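Local atomic coordinates of conjugal transfer protein TRWB (PDB entry 1E9R), a protein that acts as the coupling protein of bacterial conjugation, a membrane-anchored ring-forming P-loop protein that probably uses nucleotide hydrolysis to drive DNA transfer. Residues B[69-74]-B[95-100]; B[132-137]-B[152-157]; B[298-303]-B[307-312]; B[313-316]-B[320-323]. One frame throughout, in Å; residues are numbered along the deposited sequence.

Contact 1: residues B[69-74]-B[95-100]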
loop_
_atom_site.group_PDB
_atom_site.type_symbol
_atom_site.label_atom_id
_atom_site.label_comp_id
_atom_site.label_asym_id
_atom_site.label_seq_id
_atom_site.Cartn_x
_atom_site.Cartn_y
_atom_site.Cartn_z
ATOM N N LEU B 69 -15.360 8.050 34.154
ATOM C CA LEU B 69 -16.268 6.937 33.873
ATOM C C LEU B 69 -15.742 5.623 34.411
ATOM O O LEU B 69 -16.493 4.861 35.020
ATOM C CB LEU B 69 -16.524 6.812 32.366
ATOM C CG LEU B 69 -17.672 5.891 31.940
ATOM C CD1 LEU B 69 -18.080 6.231 30.526
ATOM C CD2 LEU B 69 -17.268 4.433 32.043
ATOM N N LEU B 70 -14.461 5.343 34.178
ATOM C CA LEU B 70 -13.866 4.108 34.683
ATOM C C LEU B 70 -13.869 4.083 36.208
ATOM O O LEU B 70 -14.083 3.030 36.811
ATOM C CB LEU B 70 -12.429 3.939 34.191
ATOM C CG LEU B 70 -12.259 3.119 32.918
ATOM C CD1 LEU B 70 -12.839 3.892 31.739
ATOM C CD2 LEU B 70 -10.781 2.812 32.707
ATOM N N ARG B 71 -13.627 5.243 36.823
ATOM C CA ARG B 71 -13.606 5.358 38.283
ATOM C C ARG B 71 -14.987 4.985 38.838
ATOM O O ARG B 71 -15.106 4.200 39.784
ATOM C CB ARG B 71 -13.237 6.787 38.698
ATOM C CG ARG B 71 -12.612 6.882 40.087
ATOM C CD ARG B 71 -12.168 8.303 40.408
ATOM N NE ARG B 71 -11.192 8.797 39.440
ATOM C CZ ARG B 71 -11.308 9.952 38.788
ATOM N NH1 ARG B 71 -12.363 10.726 39.007
ATOM N NH2 ARG B 71 -10.379 10.334 37.915
ATOM N N GLU B 72 -16.028 5.544 38.229
ATOM C CA GLU B 72 -17.395 5.262 38.636
ATOM C C GLU B 72 -17.734 3.777 38.516
ATOM O O GLU B 72 -18.330 3.184 39.413
ATOM C CB GLU B 72 -18.361 6.069 37.780
ATOM C CG GLU B 72 -19.779 5.541 37.834
ATOM C CD GLU B 72 -20.764 6.391 37.056
ATOM O OE1 GLU B 72 -20.431 7.552 36.691
ATOM O OE2 GLU B 72 -21.881 5.881 36.824
ATOM N N LEU B 73 -17.365 3.185 37.390
ATOM C CA LEU B 73 -17.627 1.778 37.154
ATOM C C LEU B 73 -16.930 0.899 38.192
ATOM O O LEU B 73 -17.523 -0.033 38.731
ATOM C CB LEU B 73 -17.151 1.395 35.756
ATOM C CG LEU B 73 -18.191 0.767 34.839
ATOM C CD1 LEU B 73 -17.572 0.538 33.494
ATOM C CD2 LEU B 73 -18.691 -0.531 35.422
ATOM N N ALA B 74 -15.661 1.194 38.464
ATOM C CA ALA B 74 -14.878 0.427 39.433
ATOM C C ALA B 74 -15.489 0.547 40.831
ATOM O O ALA B 74 -15.627 -0.447 41.556
ATOM C CB ALA B 74 -13.435 0.927 39.444
ATOM N N SER B 95 -5.285 5.197 45.675
ATOM C CA SER B 95 -5.408 6.190 46.719
ATOM C C SER B 95 -6.844 6.389 47.184
ATOM O O SER B 95 -7.077 6.807 48.314
ATOM C CB SER B 95 -4.825 7.517 46.240
ATOM O OG SER B 95 -5.657 8.112 45.268
ATOM N N LYS B 96 -7.815 6.083 46.333
ATOM C CA LYS B 96 -9.203 6.269 46.719
ATOM C C LYS B 96 -9.937 4.993 47.054
ATOM O O LYS B 96 -10.855 5.013 47.869
ATOM C CB LYS B 96 -9.962 7.019 45.624
ATOM C CG LYS B 96 -9.544 8.464 45.484
ATOM C CD LYS B 96 -10.109 9.064 44.214
ATOM C CE LYS B 96 -9.573 10.475 43.972
ATOM N NZ LYS B 96 -10.020 11.002 42.644
ATOM N N PHE B 97 -9.543 3.882 46.448
ATOM C CA PHE B 97 -10.238 2.624 46.708
ATOM C C PHE B 97 -9.390 1.521 47.325
ATOM O O PHE B 97 -9.896 0.432 47.613
ATOM C CB PHE B 97 -10.864 2.105 45.413
ATOM C CG PHE B 97 -11.717 3.116 44.706
ATOM C CD1 PHE B 97 -12.790 3.718 45.351
ATOM C CD2 PHE B 97 -11.446 3.466 43.390
ATOM C CE1 PHE B 97 -13.580 4.651 44.697
ATOM C CE2 PHE B 97 -12.230 4.398 42.725
ATOM C CZ PHE B 97 -13.301 4.992 43.382
ATOM N N GLY B 98 -8.107 1.809 47.529
ATOM C CA GLY B 98 -7.203 0.825 48.101
ATOM C C GLY B 98 -7.444 0.479 49.562
ATOM O O GLY B 98 -7.360 1.340 50.440
ATOM N N ARG B 99 -7.746 -0.791 49.818
ATOM C CA ARG B 99 -7.980 -1.272 51.174
ATOM C C ARG B 99 -6.730 -1.988 51.659
ATOM O O ARG B 99 -5.775 -2.173 50.906
ATOM C CB ARG B 99 -9.177 -2.220 51.220
ATOM C CG ARG B 99 -10.485 -1.575 50.786
ATOM C CD ARG B 99 -11.473 -2.648 50.347
ATOM N NE ARG B 99 -10.794 -3.738 49.641
ATOM C CZ ARG B 99 -11.405 -4.707 48.959
ATOM N NH1 ARG B 99 -12.730 -4.737 48.872
ATOM N NH2 ARG B 99 -10.688 -5.655 48.368
ATOM N N ASP B 100 -6.749 -2.407 52.916
ATOM C CA ASP B 100 -5.605 -3.058 53.527
ATOM C C ASP B 100 -5.186 -4.401 52.925
ATOM O O ASP B 100 -3.993 -4.673 52.769
ATOM C CB ASP B 100 -5.872 -3.211 55.025
ATOM C CG ASP B 100 -4.599 -3.173 55.848
ATOM O OD1 ASP B 100 -3.928 -4.225 55.978
ATOM O OD2 ASP B 100 -4.266 -2.074 56.354
#
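Arg71 meets Lys96 and Phe97 where the middle of helix 66-79 faces the last turn of helix 92-97. The 69-74 backbone is regular helix, with Leu73 N bonded to Leu69 O and Ala74 N to Leu70 O, whereas 95-100 stays helical only as far as Phe97 and turns out of the helix at Gly98. No hydrogen bond crosses between the segments. Arg71 does most of the work on its side: its CG comes to the edge of the Phe97 ring, 3.6 Å from CE2, with the two side chains roughly perpendicular. With CG anti to the backbone N (chi1 -155°), CG is set against that ring edge, and the bend at chi3 brings the guanidinium alongside the Lys96 amine. Lys96, extended beyond CG, brings NZ over one face of that guanidinium, 4.1 Å from Arg71 NE. Its own CB sits above the centre of the Phe97 ring. Phe425 packs edge-to-face on the same ring and also touches Lys96. Helix 66-79 begins within what looks like a Walker A P-loop, whose residues Arg71 touches. Both bases converge on the carboxylate of Asp92, which forms a salt bridge to Arg71 NE and a long, weak ion pair with Lys96 NZ; this is consistent with a locally balanced cluster that probably holds the guanidinium in place.

Contact 2: residues B[132-137]-B[152-157]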
loop_
_atom_site.group_PDB
_atom_site.type_symbol
_atom_site.label_atom_id
_atom_site.label_comp_id
_atom_site.label_asym_id
_atom_site.label_seq_id
_atom_site.Cartn_x
_atom_site.Cartn_y
_atom_site.Cartn_z
ATOM N N LEU B 132 5.683 -15.137 26.344
ATOM C CA LEU B 132 4.817 -14.340 25.484
ATOM C C LEU B 132 4.347 -13.089 26.226
ATOM O O LEU B 132 3.960 -12.110 25.601
ATOM C CB LEU B 132 3.602 -15.179 25.084
ATOM C CG LEU B 132 3.267 -15.549 23.642
ATOM C CD1 LEU B 132 4.439 -15.349 22.737
ATOM C CD2 LEU B 132 2.805 -16.987 23.615
ATOM N N SER B 133 4.374 -13.127 27.559
ATOM C CA SER B 133 3.951 -11.989 28.392
ATOM C C SER B 133 5.101 -11.021 28.615
ATOM O O SER B 133 4.921 -9.804 28.589
ATOM C CB SER B 133 3.455 -12.470 29.757
ATOM O OG SER B 133 2.322 -13.307 29.628
ATOM N N VAL B 134 6.286 -11.579 28.840
ATOM C CA VAL B 134 7.495 -10.790 29.065
ATOM C C VAL B 134 7.923 -10.102 27.774
ATOM O O VAL B 134 8.310 -8.939 27.777
ATOM C CB VAL B 134 8.650 -11.693 29.566
ATOM C CG1 VAL B 134 9.929 -10.885 29.704
ATOM C CG2 VAL B 134 8.268 -12.325 30.894
ATOM N N VAL B 135 7.851 -10.840 26.673
ATOM C CA VAL B 135 8.213 -10.329 25.360
ATOM C C VAL B 135 6.951 -10.228 24.482
ATOM O O VAL B 135 6.631 -11.143 23.706
ATOM C CB VAL B 135 9.241 -11.267 24.683
ATOM C CG1 VAL B 135 9.710 -10.670 23.369
ATOM C CG2 VAL B 135 10.412 -11.512 25.623
ATOM N N PRO B 136 6.212 -9.113 24.594
ATOM C CA PRO B 136 5.001 -8.980 23.778
ATOM C C PRO B 136 5.246 -9.071 22.272
ATOM O O PRO B 136 6.393 -9.053 21.803
ATOM C CB PRO B 136 4.413 -7.638 24.224
ATOM C CG PRO B 136 5.582 -6.890 24.757
ATOM C CD PRO B 136 6.386 -7.946 25.472
ATOM N N ARG B 137 4.151 -9.190 21.523
ATOM C CA ARG B 137 4.214 -9.320 20.075
ATOM C C ARG B 137 4.902 -8.139 19.414
ATOM O O ARG B 137 4.749 -6.992 19.834
ATOM C CB ARG B 137 2.810 -9.468 19.504
ATOM C CG ARG B 137 2.088 -10.700 19.964
ATOM C CD ARG B 137 2.779 -11.950 19.498
ATOM N NE ARG B 137 1.988 -13.120 19.864
ATOM C CZ ARG B 137 2.366 -14.378 19.675
ATOM N NH1 ARG B 137 3.540 -14.647 19.115
ATOM N NH2 ARG B 137 1.573 -15.371 20.059
ATOM N N LEU B 152 12.613 -17.612 22.642
ATOM C CA LEU B 152 13.365 -18.868 22.593
ATOM C C LEU B 152 14.542 -18.761 23.565
ATOM O O LEU B 152 14.740 -19.630 24.409
ATOM C CB LEU B 152 13.906 -19.138 21.186
ATOM C CG LEU B 152 14.909 -20.301 21.151
ATOM C CD1 LEU B 152 14.209 -21.611 21.492
ATOM C CD2 LEU B 152 15.554 -20.387 19.786
ATOM N N LEU B 153 15.321 -17.690 23.436
ATOM C CA LEU B 153 16.457 -17.472 24.316
ATOM C C LEU B 153 15.977 -17.324 25.759
ATOM O O LEU B 153 16.600 -17.843 26.687
ATOM C CB LEU B 153 17.225 -16.218 23.891
ATOM C CG LEU B 153 18.408 -15.818 24.783
ATOM C CD1 LEU B 153 19.368 -16.966 24.910
ATOM C CD2 LEU B 153 19.116 -14.622 24.196
ATOM N N LEU B 154 14.859 -16.628 25.945
ATOM C CA LEU B 154 14.325 -16.435 27.278
ATOM C C LEU B 154 13.856 -17.721 27.930
ATOM O O LEU B 154 14.334 -18.074 29.002
ATOM C CB LEU B 154 13.163 -15.450 27.268
ATOM C CG LEU B 154 12.593 -15.150 28.660
ATOM C CD1 LEU B 154 13.593 -14.329 29.467
ATOM C CD2 LEU B 154 11.270 -14.397 28.522
ATOM N N ARG B 155 12.934 -18.437 27.292
ATOM C CA ARG B 155 12.405 -19.651 27.902
ATOM C C ARG B 155 13.424 -20.754 28.176
ATOM O O ARG B 155 13.327 -21.447 29.190
ATOM C CB ARG B 155 11.215 -20.187 27.093
ATOM C CG ARG B 155 11.546 -20.923 25.820
ATOM C CD ARG B 155 10.270 -21.439 25.163
ATOM N NE ARG B 155 9.751 -20.504 24.174
ATOM C CZ ARG B 155 10.059 -20.551 22.882
ATOM N NH1 ARG B 155 10.875 -21.491 22.427
ATOM N NH2 ARG B 155 9.565 -19.649 22.046
ATOM N N GLU B 156 14.411 -20.915 27.299
ATOM C CA GLU B 156 15.431 -21.936 27.513
ATOM C C GLU B 156 16.418 -21.528 28.613
ATOM O O GLU B 156 16.783 -22.352 29.450
ATOM C CB GLU B 156 16.177 -22.238 26.212
ATOM C CG GLU B 156 15.337 -23.009 25.201
ATOM C CD GLU B 156 14.670 -24.248 25.804
ATOM O OE1 GLU B 156 15.384 -25.127 26.336
ATOM O OE2 GLU B 156 13.426 -24.348 25.746
ATOM N N THR B 157 16.839 -20.266 28.623
ATOM C CA THR B 157 17.768 -19.794 29.648
ATOM C C THR B 157 17.107 -19.877 31.016
ATOM O O THR B 157 17.667 -20.440 31.949
ATOM C CB THR B 157 18.198 -18.332 29.396
ATOM O OG1 THR B 157 18.853 -18.245 28.131
ATOM C CG2 THR B 157 19.158 -17.855 30.481
#
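Val134 and Val135 pack against Leu154 in a small, buried, wholly apolar contact between the end of helix 126-134, with the residue after it, and helix 141-163, in the helical region that lies to one side of the P-loop NTPase core. Val135 is the first residue to leave helical angles, and Leu154 belongs to the long helix 141-163. The closest CA pair across the two segments is Val135 and Leu154, 8.8 Å apart, a separation bridged by side chains alone. A single methyl makes the junction: Leu154 CD2 lies 3.9 Å from Val134 CB and just as near Val134 CG1, so it rests against the side of that valine. Leu154 has CG anti to its own N (chi1 -177°), which carries the branch out from the helix to both valines. Val135 adds its CG2, 4.2 Å from the same CD2, as the two side chains run past one another in opposite directions. Leu172 of helix 169-178 also packs on Leu154, and Val213 and Leu214 of helix 201-217 on Val135, making the contact part of a larger helical core. Where the chain leaves helix 126-134, Arg151 NE donates a hydrogen bond to Val135 O. Within helix 141-163, Leu153 O is gripped twice from opposite faces of its plane, by Thr157 N and by Thr157 OG1, the hydroxyl at 2.7 Å.

Contact 3: residues B[298-303]-B[307-312]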
loop_
_atom_site.group_PDB
_atom_site.type_symbol
_atom_site.label_atom_id
_atom_site.label_comp_id
_atom_site.label_asym_id
_atom_site.label_seq_id
_atom_site.Cartn_x
_atom_site.Cartn_y
_atom_site.Cartn_z
ATOM N N ALA B 298 -6.660 -10.740 23.418
ATOM C CA ALA B 298 -7.707 -11.195 22.504
ATOM C C ALA B 298 -8.433 -12.442 22.972
ATOM O O ALA B 298 -9.659 -12.491 22.963
ATOM C CB ALA B 298 -7.122 -11.431 21.126
ATOM N N ASP B 299 -7.686 -13.462 23.367
ATOM C CA ASP B 299 -8.316 -14.687 23.831
ATOM C C ASP B 299 -9.073 -14.456 25.138
ATOM O O ASP B 299 -10.121 -15.052 25.375
ATOM C CB ASP B 299 -7.270 -15.780 24.027
ATOM C CG ASP B 299 -6.560 -16.130 22.744
ATOM O OD1 ASP B 299 -7.253 -16.415 21.743
ATOM O OD2 ASP B 299 -5.308 -16.123 22.745
ATOM N N ALA B 300 -8.544 -13.582 25.982
ATOM C CA ALA B 300 -9.184 -13.305 27.252
ATOM C C ALA B 300 -10.519 -12.620 27.040
ATOM O O ALA B 300 -11.454 -12.861 27.794
ATOM C CB ALA B 300 -8.276 -12.441 28.127
ATOM N N LEU B 301 -10.612 -11.769 26.021
ATOM C CA LEU B 301 -11.855 -11.047 25.732
ATOM C C LEU B 301 -12.897 -11.952 25.105
ATOM O O LEU B 301 -14.093 -11.709 25.205
ATOM C CB LEU B 301 -11.582 -9.898 24.773
ATOM C CG LEU B 301 -10.776 -8.754 25.372
ATOM C CD1 LEU B 301 -10.325 -7.787 24.287
ATOM C CD2 LEU B 301 -11.636 -8.052 26.402
ATOM N N THR B 302 -12.414 -13.015 24.486
ATOM C CA THR B 302 -13.243 -13.962 23.782
ATOM C C THR B 302 -13.563 -15.257 24.514
ATOM O O THR B 302 -14.648 -15.810 24.352
ATOM C CB THR B 302 -12.551 -14.289 22.459
ATOM O OG1 THR B 302 -12.740 -13.189 21.561
ATOM C CG2 THR B 302 -13.073 -15.590 21.863
ATOM N N LYS B 303 -12.630 -15.734 25.325
ATOM C CA LYS B 303 -12.811 -17.000 26.005
ATOM C C LYS B 303 -12.833 -16.917 27.516
ATOM O O LYS B 303 -12.721 -17.946 28.192
ATOM C CB LYS B 303 -11.690 -17.943 25.575
ATOM C CG LYS B 303 -11.380 -17.871 24.099
ATOM C CD LYS B 303 -10.190 -18.727 23.735
ATOM C CE LYS B 303 -9.952 -18.704 22.231
ATOM N NZ LYS B 303 -8.816 -19.603 21.839
ATOM N N ALA B 307 -14.675 -17.763 33.171
ATOM C CA ALA B 307 -13.875 -17.343 34.313
ATOM C C ALA B 307 -14.491 -16.119 34.966
ATOM O O ALA B 307 -14.103 -15.746 36.064
ATOM C CB ALA B 307 -12.452 -17.036 33.885
ATOM N N GLY B 308 -15.452 -15.493 34.290
ATOM C CA GLY B 308 -16.109 -14.325 34.849
ATOM C C GLY B 308 -15.313 -13.059 34.641
ATOM O O GLY B 308 -15.384 -12.136 35.448
ATOM N N LEU B 309 -14.560 -13.021 33.547
ATOM C CA LEU B 309 -13.726 -11.870 33.210
ATOM C C LEU B 309 -14.559 -10.773 32.574
ATOM O O LEU B 309 -15.311 -11.014 31.621
ATOM C CB LEU B 309 -12.618 -12.287 32.239
ATOM C CG LEU B 309 -11.326 -11.467 32.105
ATOM C CD1 LEU B 309 -11.169 -11.026 30.657
ATOM C CD2 LEU B 309 -11.323 -10.281 33.060
ATOM N N ARG B 310 -14.410 -9.570 33.123
ATOM C CA ARG B 310 -15.119 -8.389 32.660
ATOM C C ARG B 310 -14.065 -7.327 32.432
ATOM O O ARG B 310 -13.453 -6.847 33.387
ATOM C CB ARG B 310 -16.104 -7.912 33.725
ATOM C CG ARG B 310 -17.170 -8.933 34.062
ATOM C CD ARG B 310 -17.660 -8.757 35.487
ATOM N NE ARG B 310 -19.007 -9.290 35.680
ATOM C CZ ARG B 310 -19.340 -10.572 35.581
ATOM N NH1 ARG B 310 -18.418 -11.489 35.298
ATOM N NH2 ARG B 310 -20.605 -10.934 35.778
ATOM N N VAL B 311 -13.851 -6.962 31.169
ATOM C CA VAL B 311 -12.847 -5.955 30.837
ATOM C C VAL B 311 -13.435 -4.598 30.455
ATOM O O VAL B 311 -14.419 -4.517 29.720
ATOM C CB VAL B 311 -11.936 -6.434 29.677
ATOM C CG1 VAL B 311 -10.823 -5.409 29.417
ATOM C CG2 VAL B 311 -11.359 -7.809 30.011
ATOM N N VAL B 312 -12.828 -3.539 30.975
ATOM C CA VAL B 312 -13.247 -2.176 30.676
ATOM C C VAL B 312 -11.965 -1.495 30.250
ATOM O O VAL B 312 -11.017 -1.403 31.028
ATOM C CB VAL B 312 -13.817 -1.461 31.915
ATOM C CG1 VAL B 312 -14.200 -0.036 31.563
ATOM C CG2 VAL B 312 -15.026 -2.221 32.444
#
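Lys303 N makes the shortest backbone bond here, 2.6 Å to Asp299 O, within the helix segment 298-303, and Lys303 NZ reaches back to a salt bridge with Asp299 OD1. That polar side of the helix is turned from the strand; the other side meets it through Ala300 and Leu301. Leu301 CD2 lies 3.6 Å from Val311 CG2 and almost as close to Val311 CB, with the two side chains crossing near a right angle. The leucine has CG anti to its carbonyl carbon (chi1 -69°), a choice that brings a side chain not aimed at the strand round until its end touches it. Two residues earlier on the strand, Leu309 CD1 lies against the helix backbone, 3.4 Å from Ala300 O and 4.1 Å from Ala300 CB. Leu309 and Val311 share one face of strand 309-315, while Arg310 and Val312 point to the other. This is the return half of a beta-alpha-beta unit: strand 281-285, helix 297-303, then strand 309-315, parallel to and paired with the first. Arg310 NH1 folds back to Gly308 O at 3.1 Å, approaching from above the carbonyl plane and well off straight, with an N-H...O angle of 137°; its NE has a salt bridge to Glu52. Thr302 makes weak hydrogen bonds to Thr62 and Gln316 of a neighbouring subunit. No hydrogen bond joins the two segments: they meet by apolar packing, one leucine methyl also resting on the Ala300 carbonyl, while the charged side chains of Asp299, Lys303 and Arg310 find their partners away from it.

Contact 4: residues B[313-316]-B[320-323]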
loop_
_atom_site.group_PDB
_atom_site.type_symbol
_atom_site.label_atom_id
_atom_site.label_comp_id
_atom_site.label_asym_id
_atom_site.label_seq_id
_atom_site.Cartn_x
_atom_site.Cartn_y
_atom_site.Cartn_z
ATOM N N ALA B 313 -11.930 -1.034 29.007
ATOM C CA ALA B 313 -10.727 -0.401 28.488
ATOM C C ALA B 313 -10.993 0.969 27.906
ATOM O O ALA B 313 -11.970 1.175 27.195
ATOM C CB ALA B 313 -10.078 -1.303 27.425
ATOM N N GLY B 314 -10.120 1.912 28.229
ATOM C CA GLY B 314 -10.254 3.251 27.694
ATOM C C GLY B 314 -9.434 3.285 26.418
ATOM O O GLY B 314 -8.455 2.538 26.296
ATOM N N LEU B 315 -9.823 4.134 25.468
ATOM C CA LEU B 315 -9.107 4.250 24.197
ATOM C C LEU B 315 -9.216 5.677 23.709
ATOM O O LEU B 315 -10.287 6.084 23.280
ATOM C CB LEU B 315 -9.722 3.322 23.145
ATOM C CG LEU B 315 -9.046 3.319 21.768
ATOM C CD1 LEU B 315 -7.646 2.736 21.909
ATOM C CD2 LEU B 315 -9.864 2.503 20.771
ATOM N N GLN B 316 -8.124 6.437 23.766
ATOM C CA GLN B 316 -8.183 7.819 23.317
ATOM C C GLN B 316 -8.017 7.966 21.805
ATOM O O GLN B 316 -8.603 8.864 21.205
ATOM C CB GLN B 316 -7.137 8.677 24.026
ATOM C CG GLN B 316 -5.748 8.541 23.459
ATOM C CD GLN B 316 -4.849 9.710 23.828
ATOM O OE1 GLN B 316 -4.763 10.092 25.001
ATOM N NE2 GLN B 316 -4.169 10.282 22.827
ATOM N N GLN B 320 -3.989 5.170 17.191
ATOM C CA GLN B 320 -2.846 4.723 17.969
ATOM C C GLN B 320 -2.900 3.226 18.154
ATOM O O GLN B 320 -1.863 2.568 18.168
ATOM C CB GLN B 320 -2.831 5.391 19.333
ATOM C CG GLN B 320 -1.518 5.241 20.056
ATOM C CD GLN B 320 -1.567 5.806 21.471
ATOM O OE1 GLN B 320 -2.466 6.598 21.825
ATOM N NE2 GLN B 320 -0.591 5.412 22.293
ATOM N N LEU B 321 -4.110 2.690 18.300
ATOM C CA LEU B 321 -4.297 1.250 18.472
ATOM C C LEU B 321 -3.904 0.512 17.187
ATOM O O LEU B 321 -3.370 -0.606 17.229
ATOM C CB LEU B 321 -5.753 0.948 18.806
ATOM C CG LEU B 321 -6.014 -0.501 19.209
ATOM C CD1 LEU B 321 -5.284 -0.797 20.524
ATOM C CD2 LEU B 321 -7.526 -0.738 19.333
ATOM N N ASP B 322 -4.187 1.137 16.044
ATOM C CA ASP B 322 -3.851 0.538 14.759
ATOM C C ASP B 322 -2.352 0.469 14.682
ATOM O O ASP B 322 -1.791 -0.488 14.164
ATOM C CB ASP B 322 -4.362 1.380 13.584
ATOM C CG ASP B 322 -5.869 1.279 13.394
ATOM O OD1 ASP B 322 -6.461 0.274 13.838
ATOM O OD2 ASP B 322 -6.460 2.201 12.784
ATOM N N ASP B 323 -1.699 1.493 15.215
ATOM C CA ASP B 323 -0.251 1.545 15.195
ATOM C C ASP B 323 0.391 0.453 16.053
ATOM O O ASP B 323 1.427 -0.097 15.695
ATOM C CB ASP B 323 0.216 2.922 15.654
ATOM C CG ASP B 323 1.504 3.332 15.000
ATOM O OD1 ASP B 323 1.560 3.303 13.752
ATOM O OD2 ASP B 323 2.455 3.685 15.721
#
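Leu315 and Leu321 meet at about a right angle, Leu315 setting its CD1 against Leu321 CB at 4.1 Å. Beside them the two glutamines come together more loosely: Gln320 OE1 lies 4.1 Å from Gln316 CG and 4.2 Å from Gln316 NE2, which is too far for a hydrogen bond. Their amide planes stand 84° apart, nearly perpendicular, so the carboxamides neither stack nor pair. Gln316 takes a first torsion of 80°, placing CG between the backbone N and the carbonyl carbon, where both CG and the amide nitrogen come near Gln320 OE1. Gln320 runs out extended from its helix to meet it. The contact folds the C-terminal end of strand 309-315, a central parallel strand of the P-loop NTPase sheet, against the start of helix 318-325. That end is held in place by Leu315 O, which accepts from Asn59 ND2, and by Gln316 N, which donates to Glu287 OE1, while the Gln316 side chain touches Thr62 in what is probably the Walker A loop. On the helix side, Ser317 OG accepts from Gln320 N, and Ala330 and Arg334 of helix 327-334 back Leu321. A neighbouring subunit completes the surroundings: its Thr332 packs directly on both glutamines, its Thr302 makes a weak hydrogen bond with Gln316 OE1, and its Lys328 forms a salt bridge with Asp322 OD2.

In the fold
The four contacts follow one another along the chain, each closing before the next opens. Contacts 3 and 4 share strand 309-315, the first on its opening half and the second at its C-terminal end, their centres 18 Å apart. Contact 1 joins this core through helix 66-79: Leu70 and Leu73 pack on Val312, although the centres of contacts 1 and 3 are 20 Å apart. Contact 2 stands off in the helical region, 33 Å from contact 1 between centres and on the opposite side of the chain's centre. Contacts 3 and 4 both reach neighbouring subunits, as fits a hexameric ring with a probable nucleotide site nearby.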